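PDB 7K4O: carboxylic ester hydrolase from Aspergillus niger, which acts as a secreted tannin acyl hydrolase (tannase), a serine esterase that probably cleaves the galloyl ester bonds of tannins to release gallic acid. Local coordinates for residues W193-V196 / D201-D204; G205-A210 / A483-W488; W215-T220 / R320-Y325; S427-E432 / Y544-V549. All blocks are in the same frame, centred on the assembly; numbering follows the deposited sequence.

Contact 1: W193-V196 / D201-D204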
# COMPACT_ATOMS: atom_id res chain seq x y z
N TRP A 193 6.12 -4.46 -4.90
CA TRP A 193 5.92 -5.86 -5.37
C TRP A 193 6.18 -5.98 -6.87
O TRP A 193 6.64 -7.04 -7.31
CB TRP A 193 4.53 -6.39 -5.01
CG TRP A 193 4.41 -6.84 -3.59
CD1 TRP A 193 3.59 -6.31 -2.65
CD2 TRP A 193 5.20 -7.83 -2.92
NE1 TRP A 193 3.74 -6.97 -1.47
CE2 TRP A 193 4.74 -7.91 -1.60
CE3 TRP A 193 6.20 -8.74 -3.33
CZ2 TRP A 193 5.26 -8.81 -0.68
CZ3 TRP A 193 6.71 -9.63 -2.41
CH2 TRP A 193 6.26 -9.65 -1.10
N SER A 194 5.94 -4.94 -7.66
CA SER A 194 6.12 -4.99 -9.12
C SER A 194 7.58 -5.33 -9.45
O SER A 194 7.85 -6.00 -10.47
CB SER A 194 5.68 -3.73 -9.81
OG SER A 194 6.60 -2.65 -9.65
N GLN A 195 8.51 -4.86 -8.63
CA GLN A 195 9.95 -5.11 -8.86
C GLN A 195 10.40 -6.44 -8.23
O GLN A 195 11.10 -7.21 -8.88
CB GLN A 195 10.82 -3.99 -8.29
CG GLN A 195 10.44 -2.62 -8.80
CD GLN A 195 10.50 -2.51 -10.31
OE1 GLN A 195 11.56 -2.60 -10.90
NE2 GLN A 195 9.34 -2.39 -10.95
N VAL A 196 9.95 -6.74 -7.01
CA VAL A 196 10.31 -8.00 -6.31
C VAL A 196 9.86 -9.21 -7.14
O VAL A 196 10.54 -10.19 -7.19
CB VAL A 196 9.74 -7.99 -4.90
CG1 VAL A 196 9.89 -9.34 -4.22
CG2 VAL A 196 10.37 -6.88 -4.02
N ASP A 201 17.63 -9.05 -8.14
CA ASP A 201 18.71 -8.33 -7.42
C ASP A 201 18.59 -6.82 -7.54
O ASP A 201 19.58 -6.14 -7.19
CB ASP A 201 20.08 -8.81 -7.89
CG ASP A 201 20.20 -8.80 -9.38
OD1 ASP A 201 19.74 -7.82 -10.01
OD2 ASP A 201 20.64 -9.85 -9.92
N GLU A 202 17.43 -6.26 -7.86
CA GLU A 202 17.27 -4.80 -7.88
C GLU A 202 17.43 -4.26 -6.45
O GLU A 202 18.11 -3.24 -6.26
CB GLU A 202 15.90 -4.49 -8.47
CG GLU A 202 15.55 -3.02 -8.48
CD GLU A 202 14.27 -2.68 -9.24
OE1 GLU A 202 13.95 -3.45 -10.12
OE2 GLU A 202 13.72 -1.62 -9.00
N TRP A 203 16.80 -4.89 -5.47
CA TRP A 203 16.85 -4.47 -4.06
C TRP A 203 17.25 -5.63 -3.17
O TRP A 203 16.78 -6.78 -3.36
CB TRP A 203 15.52 -3.90 -3.58
CG TRP A 203 15.00 -2.75 -4.38
CD1 TRP A 203 15.68 -1.69 -4.91
CD2 TRP A 203 13.63 -2.57 -4.77
NE1 TRP A 203 14.80 -0.83 -5.56
CE2 TRP A 203 13.56 -1.38 -5.51
CE3 TRP A 203 12.45 -3.30 -4.54
CZ2 TRP A 203 12.35 -0.86 -5.99
CZ3 TRP A 203 11.27 -2.79 -5.02
CH2 TRP A 203 11.21 -1.59 -5.73
N ASP A 204 17.97 -5.30 -2.11
CA ASP A 204 18.28 -6.23 -1.00
C ASP A 204 17.11 -6.34 -0.04
O ASP A 204 16.97 -7.40 0.62
CB ASP A 204 19.54 -5.76 -0.26
CG ASP A 204 20.74 -5.74 -1.21
OD1 ASP A 204 21.11 -6.84 -1.72
OD2 ASP A 204 21.23 -4.64 -1.59
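Gln195, in the last turn of helix 187-196, packs the aliphatic part of its side chain obliquely against the indole of Trp203, and Val196 follows it at the rim of the same ring. The evidence lies in the carbons: Gln195 CB is 3.5 Å from Trp203 CH2 and equally far from Trp203 CZ3, and Gln195 CG comes to 3.3 Å from Trp203 CH2, a close approach to the six-membered ring. With CG anti to the carbonyl carbon (chi1 -55°) and the chain bent again at chi2, the amide is brought beside the carboxylate of Glu202, the two planes turned 61° apart. The carboxylate has a firm partner outside the two segments: Glu202 OE2 accepts a hydrogen bond from Ser159 OG of helix 144-169, and it also stands 3.2 Å above the indole plane of Trp203, offset toward its rim.

Val196, next in sequence, puts CG2 near the plane of the indole at its edge, 4.2 Å from Trp203 CE3; the two side chains cross at about a right angle, and the contact is purely apolar. Trp203 in turn stacks on Tyr182 of strand 179-185, which ties the loop to the sheet. All four touching residues are buried. The chain thus returns from helix 187-196 to strand 205-209, closing the helix-to-strand half of the beta-alpha-beta crossover whose strand-to-helix turn, after strand 179-185, is the probable nucleophile elbow of an alpha/beta hydrolase.

Contact 2: G205-A210 / A483-W488. With FWN (2-[2-(2-ethoxyethoxy)ethoxy]ethanol), chain S.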
# COMPACT_ATOMS: atom_id res chain seq x y z
N GLY A 205 16.31 -5.28 0.11
CA GLY A 205 15.19 -5.31 1.06
C GLY A 205 14.07 -4.43 0.56
O GLY A 205 14.33 -3.33 0.07
N ALA A 206 12.83 -4.90 0.65
CA ALA A 206 11.66 -4.09 0.26
C ALA A 206 10.73 -3.96 1.47
O ALA A 206 10.43 -4.96 2.12
CB ALA A 206 10.92 -4.74 -0.89
N ILE A 207 10.32 -2.75 1.76
CA ILE A 207 9.37 -2.36 2.83
C ILE A 207 8.06 -1.94 2.17
O ILE A 207 8.03 -0.96 1.42
CB ILE A 207 9.92 -1.22 3.71
CG1 ILE A 207 11.25 -1.59 4.36
CG2 ILE A 207 8.90 -0.79 4.71
CD1 ILE A 207 12.03 -0.37 4.75
N ILE A 208 7.02 -2.72 2.39
CA ILE A 208 5.74 -2.64 1.63
C ILE A 208 4.56 -2.56 2.59
O ILE A 208 4.35 -3.51 3.33
CB ILE A 208 5.61 -3.81 0.66
CG1 ILE A 208 6.69 -3.70 -0.41
CG2 ILE A 208 4.20 -3.80 0.06
CD1 ILE A 208 6.90 -4.94 -1.21
N GLY A 209 3.88 -1.43 2.53
CA GLY A 209 2.60 -1.27 3.24
C GLY A 209 1.39 -1.50 2.35
O GLY A 209 1.38 -0.98 1.21
N ALA A 210 0.35 -2.17 2.90
CA ALA A 210 -1.03 -2.31 2.34
C ALA A 210 -1.05 -2.11 0.82
O ALA A 210 -1.54 -1.11 0.31
CB ALA A 210 -1.93 -1.29 3.00
N ALA A 483 15.05 1.42 9.61
CA ALA A 483 16.07 0.97 10.59
C ALA A 483 15.97 -0.55 10.78
O ALA A 483 17.03 -1.22 10.86
CB ALA A 483 15.93 1.71 11.92
N VAL A 484 14.76 -1.10 10.87
CA VAL A 484 14.58 -2.56 11.10
C VAL A 484 15.12 -3.33 9.90
O VAL A 484 15.78 -4.39 10.07
CB VAL A 484 13.12 -2.88 11.44
CG1 VAL A 484 12.83 -4.37 11.40
CG2 VAL A 484 12.77 -2.28 12.79
N MET A 485 14.79 -2.86 8.68
CA MET A 485 15.24 -3.53 7.43
C MET A 485 16.76 -3.46 7.33
O MET A 485 17.38 -4.47 7.00
CB MET A 485 14.55 -2.91 6.21
CG MET A 485 14.92 -3.61 4.95
SD MET A 485 14.61 -5.37 4.86
CE MET A 485 12.88 -5.33 4.34
N ILE A 486 17.35 -2.31 7.59
CA ILE A 486 18.83 -2.20 7.59
C ILE A 486 19.40 -3.21 8.58
O ILE A 486 20.41 -3.89 8.24
CB ILE A 486 19.26 -0.77 7.91
CG1 ILE A 486 19.00 0.16 6.73
CG2 ILE A 486 20.74 -0.76 8.30
CD1 ILE A 486 19.01 1.59 7.10
N ASP A 487 18.86 -3.26 9.78
CA ASP A 487 19.39 -4.20 10.79
C ASP A 487 19.29 -5.65 10.31
O ASP A 487 20.21 -6.47 10.55
CB ASP A 487 18.63 -3.99 12.07
CG ASP A 487 19.50 -3.95 13.32
OD1 ASP A 487 20.74 -3.90 13.19
OD2 ASP A 487 18.89 -3.99 14.40
N TRP A 488 18.21 -6.01 9.64
CA TRP A 488 18.00 -7.36 9.10
C TRP A 488 19.03 -7.61 8.00
O TRP A 488 19.79 -8.61 8.06
CB TRP A 488 16.57 -7.50 8.62
CG TRP A 488 16.16 -8.90 8.33
CD1 TRP A 488 16.80 -10.06 8.63
CD2 TRP A 488 14.90 -9.28 7.73
NE1 TRP A 488 16.03 -11.13 8.27
CE2 TRP A 488 14.86 -10.69 7.73
CE3 TRP A 488 13.81 -8.57 7.24
CZ2 TRP A 488 13.76 -11.40 7.25
CZ3 TRP A 488 12.72 -9.27 6.75
CH2 TRP A 488 12.71 -10.67 6.75
O4 FWN S . 21.62 2.72 11.06
C5 FWN S . 20.35 2.19 11.29
C6 FWN S . 20.30 0.73 11.57
O7 FWN S . 19.48 0.23 12.55
C8 FWN S . 19.96 0.17 13.84
C9 FWN S . 18.95 0.19 14.93
O10 FWN S . 18.63 1.41 15.50
C11 FWN S . 18.32 1.47 16.84
C12 FWN S . 17.84 2.77 17.36
O13 FWN S . 18.66 3.85 17.13
C14 FWN S . 18.17 5.12 17.37
C1 FWN S . 18.93 6.33 16.92
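Met485 lays its side chain against strand 205-209, overlapping Gly205, Ala206 and Ile207. Its CG stands trans to the backbone N (chi1 -177°), which carries the chain out from the helix, and bends at chi2 and chi3 then curl the thioether over the strand. Met485 SD sits 3.8 Å from Gly205 CA, in a position where that residue has no side chain to meet it. The methyl goes further and reaches the backbone of Ala206, Met485 CE lying 3.3 Å from Ala206 O and 3.7 Å from Ala206 N. Nearer the helix, Met485 CB touches Ile207 CD1 at 3.9 Å; the two side chains run alongside one another, pointing opposite ways, and although the CB of Ile207 does not aim at the helix, its CD1 end comes close.

This is the helix-on-sheet packing of the alpha/beta hydrolase fold: helix 481-491 covers one face of the central sheet, its local axis 9.2 Å from that of the strand and nearly antiparallel to it at 154°. Helix 187-196 lies against the same strand through Val196 on Ala206 and Trp193 on Ile208, while Met485 also touches Tyr181 and Ile412 on the two flanking strands. On the outward side of the helix a polyether molecule is bound next to Tyr113, with Ile486 CG2 3.6 Å from its C6 and Ala483 O 3.3 Å from its ether oxygen O7.

Contact 3: W215-T220 / R320-Y325. With GDE (3,4,5-trihydroxybenzoic acid), chain J.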
# COMPACT_ATOMS: atom_id res chain seq x y z
N TRP A 215 -4.88 -6.20 -8.80
CA TRP A 215 -5.49 -5.01 -9.39
C TRP A 215 -6.98 -5.20 -9.75
O TRP A 215 -7.79 -4.37 -9.30
CB TRP A 215 -4.69 -4.57 -10.62
CG TRP A 215 -5.15 -3.24 -11.12
CD1 TRP A 215 -6.08 -2.96 -12.07
CD2 TRP A 215 -4.58 -1.98 -10.74
NE1 TRP A 215 -6.19 -1.61 -12.22
CE2 TRP A 215 -5.29 -0.97 -11.44
CE3 TRP A 215 -3.59 -1.59 -9.82
CZ2 TRP A 215 -5.03 0.39 -11.23
CZ3 TRP A 215 -3.32 -0.26 -9.64
CH2 TRP A 215 -4.03 0.72 -10.33
N SER A 216 -7.31 -6.22 -10.54
CA SER A 216 -8.68 -6.31 -11.08
C SER A 216 -9.67 -6.52 -9.92
O SER A 216 -10.85 -6.16 -10.10
CB SER A 216 -8.77 -7.41 -12.17
OG SER A 216 -8.58 -8.70 -11.62
N PHE A 217 -9.27 -7.19 -8.85
CA PHE A 217 -10.17 -7.49 -7.72
C PHE A 217 -10.20 -6.27 -6.81
O PHE A 217 -11.26 -5.81 -6.41
CB PHE A 217 -9.71 -8.75 -6.99
CG PHE A 217 -9.98 -10.04 -7.73
CD1 PHE A 217 -9.29 -10.37 -8.89
CD2 PHE A 217 -10.98 -10.90 -7.30
CE1 PHE A 217 -9.60 -11.51 -9.60
CE2 PHE A 217 -11.24 -12.07 -7.98
CZ PHE A 217 -10.56 -12.37 -9.12
N GLN A 218 -9.03 -5.69 -6.51
CA GLN A 218 -8.92 -4.58 -5.55
C GLN A 218 -9.66 -3.37 -6.10
O GLN A 218 -10.36 -2.68 -5.34
CB GLN A 218 -7.44 -4.25 -5.33
CG GLN A 218 -7.22 -2.88 -4.67
CD GLN A 218 -8.00 -2.67 -3.38
OE1 GLN A 218 -8.32 -3.63 -2.68
NE2 GLN A 218 -8.20 -1.40 -3.06
N GLN A 219 -9.48 -2.99 -7.39
CA GLN A 219 -10.10 -1.75 -7.86
C GLN A 219 -11.63 -1.96 -7.99
O GLN A 219 -12.41 -1.08 -7.58
CB GLN A 219 -9.54 -1.28 -9.20
CG GLN A 219 -8.01 -1.12 -9.26
CD GLN A 219 -7.44 -0.34 -8.11
OE1 GLN A 219 -8.11 0.52 -7.54
NE2 GLN A 219 -6.14 -0.57 -7.84
N THR A 220 -12.02 -3.11 -8.50
CA THR A 220 -13.47 -3.34 -8.75
C THR A 220 -14.22 -3.46 -7.41
O THR A 220 -15.39 -2.98 -7.36
CB THR A 220 -13.68 -4.58 -9.59
OG1 THR A 220 -12.91 -4.48 -10.80
CG2 THR A 220 -15.13 -4.77 -9.95
N ARG A 320 -18.37 -17.26 -3.70
CA ARG A 320 -17.54 -16.11 -3.26
C ARG A 320 -16.60 -15.68 -4.40
O ARG A 320 -15.85 -16.53 -4.90
CB ARG A 320 -16.71 -16.46 -2.04
CG ARG A 320 -15.95 -15.24 -1.52
CD ARG A 320 -15.15 -15.52 -0.27
NE ARG A 320 -15.93 -15.49 0.96
CZ ARG A 320 -16.21 -14.43 1.67
NH1 ARG A 320 -15.87 -13.21 1.26
NH2 ARG A 320 -16.88 -14.59 2.82
N VAL A 321 -16.62 -14.40 -4.69
CA VAL A 321 -15.73 -13.76 -5.70
C VAL A 321 -14.52 -13.11 -5.00
O VAL A 321 -13.40 -13.24 -5.55
CB VAL A 321 -16.48 -12.73 -6.53
CG1 VAL A 321 -15.61 -12.28 -7.68
CG2 VAL A 321 -17.84 -13.28 -7.03
N TYR A 322 -14.75 -12.40 -3.92
CA TYR A 322 -13.64 -11.73 -3.21
C TYR A 322 -14.03 -11.59 -1.73
O TYR A 322 -15.02 -12.18 -1.29
CB TYR A 322 -13.26 -10.42 -3.92
CG TYR A 322 -11.83 -9.94 -3.68
CD1 TYR A 322 -10.78 -10.84 -3.76
CD2 TYR A 322 -11.55 -8.63 -3.34
CE1 TYR A 322 -9.47 -10.43 -3.49
CE2 TYR A 322 -10.23 -8.19 -3.14
CZ TYR A 322 -9.21 -9.11 -3.23
OH TYR A 322 -7.92 -8.68 -2.95
N PHE A 323 -13.29 -10.79 -1.01
CA PHE A 323 -13.49 -10.48 0.43
C PHE A 323 -13.41 -8.99 0.56
O PHE A 323 -12.99 -8.26 -0.35
CB PHE A 323 -12.52 -11.27 1.31
CG PHE A 323 -11.12 -11.35 0.75
CD1 PHE A 323 -10.31 -10.24 0.79
CD2 PHE A 323 -10.66 -12.50 0.16
CE1 PHE A 323 -9.06 -10.28 0.21
CE2 PHE A 323 -9.38 -12.56 -0.36
CZ PHE A 323 -8.61 -11.44 -0.35
N SER A 324 -13.87 -8.53 1.70
CA SER A 324 -13.98 -7.10 1.98
C SER A 324 -13.13 -6.75 3.20
O SER A 324 -12.40 -7.62 3.73
CB SER A 324 -15.44 -6.71 2.16
OG SER A 324 -15.60 -5.32 2.15
N TYR A 325 -13.22 -5.50 3.58
CA TYR A 325 -12.49 -4.91 4.72
C TYR A 325 -12.89 -5.64 6.00
O TYR A 325 -14.02 -6.18 6.13
CB TYR A 325 -12.77 -3.42 4.83
CG TYR A 325 -12.70 -2.73 3.50
CD1 TYR A 325 -11.49 -2.47 2.88
CD2 TYR A 325 -13.84 -2.38 2.81
CE1 TYR A 325 -11.42 -1.87 1.64
CE2 TYR A 325 -13.79 -1.79 1.56
CZ TYR A 325 -12.57 -1.51 0.97
OH TYR A 325 -12.54 -0.88 -0.24
OAA GDE J . -2.49 4.49 -3.14
OAB GDE J . -4.01 5.03 -1.63
OAC GDE J . -5.21 1.70 -6.50
OAD GDE J . -7.70 1.58 -2.43
OAE GDE J . -7.39 0.81 -4.97
CAF GDE J . -4.43 3.03 -4.58
CAG GDE J . -5.70 2.97 -2.50
CAH GDE J . -3.66 4.38 -2.65
CAI GDE J . -5.35 2.15 -5.17
CAJ GDE J . -6.65 2.11 -3.10
CAK GDE J . -4.66 3.45 -3.29
CAL GDE J . -6.45 1.70 -4.39
O HOH W 1 -7.41 -6.12 -2.46
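The start of helix 215-221 runs beside the irregular loop 320-325, the backbones coming nearest at Phe217 and Tyr322, whose CA atoms are 7.1 Å apart. Both belong to the large insertion between sheet strands 205-209 and 410-416 of the alpha/beta hydrolase fold, consistent with the lid domain of tannases and feruloyl esterases, and the helix forms part of the gallic acid pocket.

Phe217 carries the packing. Its CB stands over the centre of the Tyr322 ring, 3.7 Å from the centroid and 6° off the normal, a CH-pi contact. The two rings meet obliquely at 56°, with Phe217 CD2 3.5 Å from Tyr322 CD1. At the phenyl edge, Phe217 CE2 is 3.5 Å from Val321 O, a buried carbonyl without a polar partner in the model.

The next two residues face the ligand. Gln218 NE2 donates an almost linear hydrogen bond (178°) to gallate OAE, and also binds Ser421 O; Gln219 OE1 accepts from OAE, while Gln219 NE2 donates to OAC at 2.8 Å. At the other end of the Gln218 amide, water 1 donates a hydrogen bond to Gln218 OE1 at 2.7 Å and lies in the ring plane of Tyr322, 2.7 Å from Tyr322 OH, which is also hydrogen-bonded to Arg214 NH1.

Contact 4: S427-E432 / Y544-V549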
# COMPACT_ATOMS: atom_id res chain seq x y z
N SER A 427 -3.57 -8.88 1.90
CA SER A 427 -2.11 -9.09 2.15
C SER A 427 -1.87 -10.51 2.61
O SER A 427 -0.90 -11.14 2.14
CB SER A 427 -1.56 -8.05 3.12
OG SER A 427 -1.49 -6.77 2.52
N ILE A 428 -2.67 -11.04 3.55
CA ILE A 428 -2.51 -12.45 3.96
C ILE A 428 -2.58 -13.34 2.73
O ILE A 428 -1.79 -14.29 2.59
CB ILE A 428 -3.57 -12.83 5.02
CG1 ILE A 428 -3.25 -12.31 6.42
CG2 ILE A 428 -3.67 -14.33 5.06
CD1 ILE A 428 -3.32 -10.86 6.59
N ARG A 429 -3.55 -13.08 1.85
CA ARG A 429 -3.71 -13.98 0.70
C ARG A 429 -2.43 -14.10 -0.13
O ARG A 429 -2.09 -15.18 -0.59
CB ARG A 429 -4.89 -13.55 -0.19
CG ARG A 429 -5.14 -14.62 -1.25
CD ARG A 429 -6.36 -14.26 -2.10
NE ARG A 429 -6.66 -15.29 -3.05
CZ ARG A 429 -7.50 -16.32 -2.84
NH1 ARG A 429 -8.16 -16.43 -1.70
NH2 ARG A 429 -7.70 -17.22 -3.78
N TYR A 430 -1.76 -12.98 -0.37
CA TYR A 430 -0.55 -13.04 -1.22
C TYR A 430 0.56 -13.82 -0.52
O TYR A 430 1.24 -14.63 -1.18
CB TYR A 430 -0.07 -11.64 -1.60
CG TYR A 430 1.12 -11.69 -2.51
CD1 TYR A 430 1.03 -12.22 -3.80
CD2 TYR A 430 2.38 -11.28 -2.07
CE1 TYR A 430 2.14 -12.32 -4.63
CE2 TYR A 430 3.49 -11.35 -2.90
CZ TYR A 430 3.37 -11.87 -4.17
OH TYR A 430 4.50 -11.95 -4.94
N TRP A 431 0.75 -13.58 0.78
CA TRP A 431 1.79 -14.34 1.51
C TRP A 431 1.47 -15.82 1.43
O TRP A 431 2.37 -16.66 1.17
CB TRP A 431 1.87 -13.82 2.95
CG TRP A 431 2.92 -14.46 3.81
CD1 TRP A 431 4.15 -13.93 4.11
CD2 TRP A 431 2.79 -15.68 4.56
NE1 TRP A 431 4.80 -14.75 5.00
CE2 TRP A 431 4.01 -15.84 5.27
CE3 TRP A 431 1.80 -16.66 4.71
CZ2 TRP A 431 4.22 -16.92 6.12
CZ3 TRP A 431 2.03 -17.73 5.55
CH2 TRP A 431 3.24 -17.86 6.22
N GLU A 432 0.20 -16.19 1.54
CA GLU A 432 -0.16 -17.63 1.43
C GLU A 432 0.05 -18.18 0.01
O GLU A 432 0.41 -19.33 -0.12
CB GLU A 432 -1.62 -17.82 1.86
CG GLU A 432 -1.94 -17.47 3.31
CD GLU A 432 -1.36 -18.42 4.35
OE1 GLU A 432 -0.72 -19.39 3.95
OE2 GLU A 432 -1.61 -18.17 5.56
N TYR A 544 -9.74 -17.48 2.34
CA TYR A 544 -10.99 -17.45 1.56
C TYR A 544 -10.89 -18.36 0.35
O TYR A 544 -9.90 -18.42 -0.35
CB TYR A 544 -11.39 -16.03 1.19
CG TYR A 544 -11.69 -15.21 2.41
CD1 TYR A 544 -12.95 -15.24 2.97
CD2 TYR A 544 -10.71 -14.47 3.06
CE1 TYR A 544 -13.26 -14.52 4.11
CE2 TYR A 544 -10.99 -13.74 4.20
CZ TYR A 544 -12.27 -13.79 4.75
OH TYR A 544 -12.57 -13.07 5.87
N ASP A 545 -11.98 -19.10 0.12
CA ASP A 545 -12.15 -19.94 -1.07
C ASP A 545 -12.94 -19.14 -2.10
O ASP A 545 -14.17 -18.90 -1.91
CB ASP A 545 -12.85 -21.25 -0.71
CG ASP A 545 -13.14 -22.11 -1.92
OD1 ASP A 545 -12.58 -21.87 -3.00
OD2 ASP A 545 -13.97 -23.01 -1.77
N LEU A 546 -12.27 -18.65 -3.15
CA LEU A 546 -12.95 -17.81 -4.16
C LEU A 546 -13.56 -18.74 -5.21
O LEU A 546 -13.08 -18.82 -6.37
CB LEU A 546 -11.95 -16.82 -4.78
CG LEU A 546 -11.23 -15.95 -3.73
CD1 LEU A 546 -10.44 -14.84 -4.41
CD2 LEU A 546 -12.21 -15.31 -2.77
N ASP A 547 -14.57 -19.50 -4.80
CA ASP A 547 -15.11 -20.58 -5.67
C ASP A 547 -15.96 -20.03 -6.83
O ASP A 547 -16.28 -20.82 -7.71
CB ASP A 547 -15.91 -21.56 -4.81
CG ASP A 547 -17.14 -20.96 -4.17
OD1 ASP A 547 -17.08 -19.86 -3.61
OD2 ASP A 547 -18.18 -21.65 -4.19
N ALA A 548 -16.25 -18.73 -6.91
CA ALA A 548 -16.87 -18.11 -8.10
C ALA A 548 -15.88 -18.02 -9.27
O ALA A 548 -16.31 -17.75 -10.40
CB ALA A 548 -17.42 -16.77 -7.78
N VAL A 549 -14.58 -18.10 -8.99
CA VAL A 549 -13.54 -17.78 -9.99
C VAL A 549 -12.84 -19.06 -10.39
O VAL A 549 -12.21 -19.71 -9.55
CB VAL A 549 -12.56 -16.73 -9.46
CG1 VAL A 549 -11.50 -16.48 -10.55
CG2 VAL A 549 -13.27 -15.46 -9.08
O HOH W 2 -7.46 -15.97 1.10
O HOH W 3 -9.50 -19.46 -3.46
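At the seam between the C-terminal tail and helix 425-438, Arg429 reaches from the helix to the loop carrying Tyr544 and Leu546. The chain of Arg429 is extended from CG to NE, with CG trans to the backbone N (chi1 -172°), so the guanidinium is held well out from the helix. Arg429 NH1 donates to Tyr544 O at 3.0 Å with an N-H...O angle of 152°. The oxygen lies only slightly out of the guanidinium plane, whereas the donor is tilted 33° from the carbonyl plane.

Leu546 meets the same group from above: its CD1 stands over the centre of one guanidinium face, 3.6 Å from Arg429 CZ, so that Leu546 covers one face while Tyr544 O meets the edge. Two waters extend the polar edge. Water 2 accepts from Arg429 NH1 and, at 3.0 Å, from Tyr544 N; water 3 accepts from Arg429 NH2 and from Leu546 N, at 2.9 Å to each nitrogen. The remaining nitrogen, Arg429 NE, bonds Val553 O, so all three guanidinium nitrogens have partners, which should fix its rotation.

The loop side is tightly curved. Leu546 is the centre of an inverse gamma turn and also opens a type I turn, in which Val549 N bonds Leu546 O at 3.1 Å. An arginine thus fastens the irregular tail to a sheet-flanking helix of the alpha/beta-hydrolase fold, through Tyr544 O, just ahead of the tight turns at Leu546, and through Val553 O further along the tail.

In the fold
Contacts 1 and 2 lie in series along the chain and meet at strand 205-209: their centres are about 12 Å apart, and Val196 packs on Ala206 while Trp193 packs on Ile208. Contact 3 is nested within the loop closed by contact 2, on the opposite side of the chain's centre, the two centres about 27 Å apart. Contact 4 crosses contact 2 in chain order and touches contact 3, their centres about 10 Å apart, through probable backbone hydrogen bonding of Arg320 with Ala548 and through Phe323 on Tyr544. Trp193 also touches Tyr430, so contacts 1 and 4 meet too. Together they connect the sheet, its flanking helices, the gallate-side insertion and the C-terminal tail.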